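Side-chain contacts in undecaprenyl Pyrophosphate Synthase (PDB 2D2R), which probably catalyses the magnesium-dependent condensation of isopentenyl diphosphate with allylic pyrophosphates, building undecaprenyl pyrophosphate: residues A[84-87]-A[88-91]; A[120-123]-A[124-128]. All coordinates share one frame; numbering follows the deposited sequence.

Interaction 1 (A[84-87]-A[88-91])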
# COMPACT_ATOMS: atom_id res chain seq x y z
N MET A 84 -22.39 -13.55 -8.89
CA MET A 84 -21.55 -14.60 -9.46
C MET A 84 -22.15 -15.19 -10.74
O MET A 84 -21.46 -15.86 -11.50
CB MET A 84 -21.35 -15.71 -8.43
CG MET A 84 -20.70 -15.27 -7.14
SD MET A 84 -20.41 -16.75 -6.17
CE MET A 84 -19.68 -17.75 -7.45
N LYS A 85 -23.44 -14.96 -10.95
CA LYS A 85 -24.13 -15.43 -12.16
C LYS A 85 -23.71 -14.50 -13.27
O LYS A 85 -23.28 -14.92 -14.35
CB LYS A 85 -25.65 -15.33 -11.98
CG LYS A 85 -26.48 -15.60 -13.25
CD LYS A 85 -27.31 -16.90 -13.10
CE LYS A 85 -28.57 -16.93 -14.04
NZ LYS A 85 -28.34 -16.91 -15.53
N MET A 86 -23.83 -13.21 -12.96
CA MET A 86 -23.49 -12.16 -13.89
C MET A 86 -22.01 -12.19 -14.21
O MET A 86 -21.62 -11.87 -15.33
CB MET A 86 -23.89 -10.81 -13.30
CG MET A 86 -25.39 -10.70 -13.02
SD MET A 86 -26.45 -11.19 -14.47
CE MET A 86 -26.55 -9.63 -15.44
N LEU A 87 -21.19 -12.56 -13.24
CA LEU A 87 -19.76 -12.61 -13.51
C LEU A 87 -19.47 -13.62 -14.61
O LEU A 87 -18.83 -13.30 -15.61
CB LEU A 87 -19.00 -13.03 -12.26
CG LEU A 87 -17.87 -12.09 -11.88
CD1 LEU A 87 -17.08 -12.68 -10.69
CD2 LEU A 87 -16.98 -11.86 -13.08
N LYS A 88 -19.96 -14.84 -14.40
CA LYS A 88 -19.75 -15.93 -15.34
C LYS A 88 -20.31 -15.57 -16.71
O LYS A 88 -19.70 -15.88 -17.72
CB LYS A 88 -20.42 -17.21 -14.82
CG LYS A 88 -21.87 -17.42 -15.25
CD LYS A 88 -21.94 -18.37 -16.45
CE LYS A 88 -21.28 -19.72 -16.11
NZ LYS A 88 -21.55 -20.77 -17.15
N LYS A 89 -21.47 -14.92 -16.72
CA LYS A 89 -22.07 -14.55 -17.99
C LYS A 89 -21.03 -13.66 -18.60
O LYS A 89 -20.56 -13.90 -19.71
CB LYS A 89 -23.36 -13.76 -17.79
CG LYS A 89 -24.24 -13.71 -19.05
CD LYS A 89 -25.51 -12.91 -18.86
CE LYS A 89 -25.22 -11.41 -18.96
NZ LYS A 89 -24.67 -11.03 -20.30
N TYR A 90 -20.67 -12.65 -17.82
CA TYR A 90 -19.68 -11.67 -18.23
C TYR A 90 -18.46 -12.32 -18.85
O TYR A 90 -17.98 -11.91 -19.90
CB TYR A 90 -19.24 -10.82 -17.04
CG TYR A 90 -18.13 -9.88 -17.43
CD1 TYR A 90 -18.41 -8.73 -18.18
CD2 TYR A 90 -16.79 -10.17 -17.13
CE1 TYR A 90 -17.38 -7.90 -18.65
CE2 TYR A 90 -15.76 -9.34 -17.59
CZ TYR A 90 -16.07 -8.21 -18.35
OH TYR A 90 -15.08 -7.43 -18.89
N LEU A 91 -17.95 -13.36 -18.20
CA LEU A 91 -16.75 -14.01 -18.70
C LEU A 91 -17.00 -14.89 -19.92
O LEU A 91 -16.21 -14.89 -20.85
CB LEU A 91 -16.06 -14.79 -17.58
CG LEU A 91 -15.44 -13.93 -16.45
CD1 LEU A 91 -15.09 -14.82 -15.27
CD2 LEU A 91 -14.23 -13.17 -16.96
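Residues 84-87 and 88-91 follow one another in helix 80-100, so K85 meets K89 and M86 meets Y90 one turn on, the two segments being joined by the ladder of i to i+4 main-chain bonds. K89 N donates to K85 O over 3.0 Å and Y90 N to M86 O over 2.8 Å. The rung from K88 N to M84 O, at 3.4 Å, is weak. L91 N also bonds to L87 O, but that oxygen is set too close to a neighbour in the model and its exact place is doubtful.

On the apolar flank, L87 and L91 lie side by side and point the same way, with L87 CD2 4.1 Å from L91 CD1. The same L87 methyl comes within 4.4 Å of Y90 CD2, a looser touch on the ring of a residue that packs against V45 and L48 of helix 37-56. M86 and K89 also run alongside each other. The bends of M86 at chi2 (-50°) and chi3 carry its methyl forward along the helix, leaving M86 CE 4.2 Å from K89 CE; beyond this contact between methyl and methylene, K89 NZ forms a salt bridge with D93. K88 behaves differently: its CG stands between the backbone N and the carbonyl carbon (chi1 90°), which lays K88 CG 3.0 Å from K85 O. Its amino group reaches E117 of helix 116-129 in a salt bridge that may offset the nearby charge of K92.

Such a division of faces marks an amphipathic helix flanking the parallel sheet of a cis-prenyltransferase. In this family the matching helix, with the counterpart of helix 37-56, lines the hydrophobic tunnel that houses the growing prenyl chain.

Interaction 2 (A[120-123]-A[124-128])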
# COMPACT_ATOMS: atom_id res chain seq x y z
N ASP A 120 -15.41 -22.77 -12.22
CA ASP A 120 -15.22 -23.62 -13.39
C ASP A 120 -14.96 -22.76 -14.64
O ASP A 120 -14.02 -23.02 -15.42
CB ASP A 120 -16.48 -24.49 -13.60
CG ASP A 120 -16.21 -25.68 -14.48
OD1 ASP A 120 -16.04 -25.49 -15.71
OD2 ASP A 120 -16.16 -26.81 -13.95
N THR A 121 -15.76 -21.72 -14.84
CA THR A 121 -15.55 -20.89 -16.00
C THR A 121 -14.27 -20.10 -15.83
O THR A 121 -13.55 -19.85 -16.80
CB THR A 121 -16.69 -19.93 -16.19
OG1 THR A 121 -17.89 -20.69 -16.42
CG2 THR A 121 -16.42 -19.00 -17.37
N ILE A 122 -13.99 -19.70 -14.60
CA ILE A 122 -12.77 -18.95 -14.37
C ILE A 122 -11.56 -19.80 -14.80
O ILE A 122 -10.81 -19.45 -15.72
CB ILE A 122 -12.67 -18.54 -12.90
CG1 ILE A 122 -13.63 -17.37 -12.65
CG2 ILE A 122 -11.21 -18.22 -12.53
CD1 ILE A 122 -13.78 -16.99 -11.15
N LEU A 123 -11.41 -20.94 -14.15
CA LEU A 123 -10.31 -21.84 -14.46
C LEU A 123 -10.21 -22.13 -15.96
O LEU A 123 -9.12 -22.23 -16.51
CB LEU A 123 -10.45 -23.15 -13.68
CG LEU A 123 -10.52 -23.14 -12.14
CD1 LEU A 123 -10.53 -24.57 -11.64
CD2 LEU A 123 -9.34 -22.42 -11.54
N GLN A 124 -11.34 -22.25 -16.63
CA GLN A 124 -11.29 -22.54 -18.05
C GLN A 124 -10.82 -21.41 -18.92
O GLN A 124 -10.10 -21.63 -19.89
CB GLN A 124 -12.64 -23.05 -18.55
CG GLN A 124 -12.94 -24.46 -18.04
CD GLN A 124 -13.06 -25.45 -19.16
OE1 GLN A 124 -13.92 -25.32 -20.05
NE2 GLN A 124 -12.20 -26.46 -19.15
N LEU A 125 -11.22 -20.18 -18.60
CA LEU A 125 -10.76 -19.08 -19.44
C LEU A 125 -9.25 -18.97 -19.25
O LEU A 125 -8.54 -18.57 -20.16
CB LEU A 125 -11.45 -17.76 -19.05
CG LEU A 125 -11.23 -16.55 -19.96
CD1 LEU A 125 -11.68 -16.87 -21.37
CD2 LEU A 125 -12.04 -15.37 -19.42
N GLU A 126 -8.78 -19.35 -18.06
CA GLU A 126 -7.35 -19.33 -17.75
C GLU A 126 -6.63 -20.35 -18.62
O GLU A 126 -5.69 -20.01 -19.33
CB GLU A 126 -7.13 -19.62 -16.26
CG GLU A 126 -7.40 -18.39 -15.37
CD GLU A 126 -7.17 -18.66 -13.89
OE1 GLU A 126 -6.73 -17.71 -13.18
OE2 GLU A 126 -7.42 -19.81 -13.45
N ASN A 127 -7.10 -21.59 -18.57
CA ASN A 127 -6.53 -22.67 -19.38
C ASN A 127 -6.44 -22.21 -20.83
O ASN A 127 -5.37 -22.18 -21.43
CB ASN A 127 -7.44 -23.92 -19.33
CG ASN A 127 -6.95 -24.98 -18.33
OD1 ASN A 127 -7.16 -24.88 -17.12
ND2 ASN A 127 -6.30 -26.02 -18.85
N ASP A 128 -7.59 -21.81 -21.37
CA ASP A 128 -7.71 -21.38 -22.75
C ASP A 128 -6.84 -20.25 -23.24
O ASP A 128 -6.53 -20.16 -24.44
CB ASP A 128 -9.16 -21.03 -23.03
CG ASP A 128 -10.05 -22.26 -23.10
OD1 ASP A 128 -9.75 -23.28 -22.44
OD2 ASP A 128 -11.07 -22.19 -23.82
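D120 and Q124 set a carboxylate and an amide side by side, pointing the same way, with their planes turned 52° apart. The two flat groups do not stack on each other: the nearest approach is made by D120 OD1 to the methylene Q124 CG, at 4.0 Å. The first torsion of Q124 (chi1 -71°) holds CG beside its own backbone N, which puts Q124 CG 3.2 Å from the backbone oxygen D120 O; the bend at chi2 then sets the amide. Q124 also touches a neighbouring molecule in the crystal, which may influence its pose.

The third flat group, the carboxylate of E126, ends a side chain that crosses that of L123 at a slant. Its OE2 rests against carbon, 3.8 Å from L123 CD2 and 3.7 Å from L123 CA, while OE1 accepts a hydrogen bond from A107 N on strand 104-108. With CG anti to its carbonyl carbon and the chain extended beyond (chi2 -180°), E126 spans the distance from its helix to that strand. Here the helix 116-129 is the connecting helix of a beta-alpha-beta crossover between the parallel strands 104-108 and 136-140, and E126 stitches it to the first of them.

Beneath these groups runs the regular helical ladder. N127 N binds L123 O at 3.0 Å, and E126 N binds I122 O at 3.1 Å; Q124 N and L125 N likewise donate to D120 O and T121 O. I122 is buried, packing on A107, F114 and L141, and L125 is buried against F105. T121 turns its hydroxyl back to E117 O, one turn earlier, and at the far end D128 forms a salt bridge with R95 of helix 80-100.

Interaction 1 comes first along the chain and closes before interaction 2 opens, with strand 104-108 between their helices in sequence. Their centres lie about 13 Å apart, on the same side of the chain's centre, because helices 80-100 and 116-129 pack directly against each other. L91 is the main meeting point: its CD1 comes 3.9 Å from I122 CG1, and its CD2 4.0 Å from L125 CD2. K88 CE adds a touch on T121 OG1 at 3.5 Å. Residues 84-91 thus stand between two neighbours, facing helix 37-56 near the predicted substrate site and helix 116-129 away from it, whereas residues 120-128 bind that layer to strand 104-108, at one margin of the chain's parallel sheet.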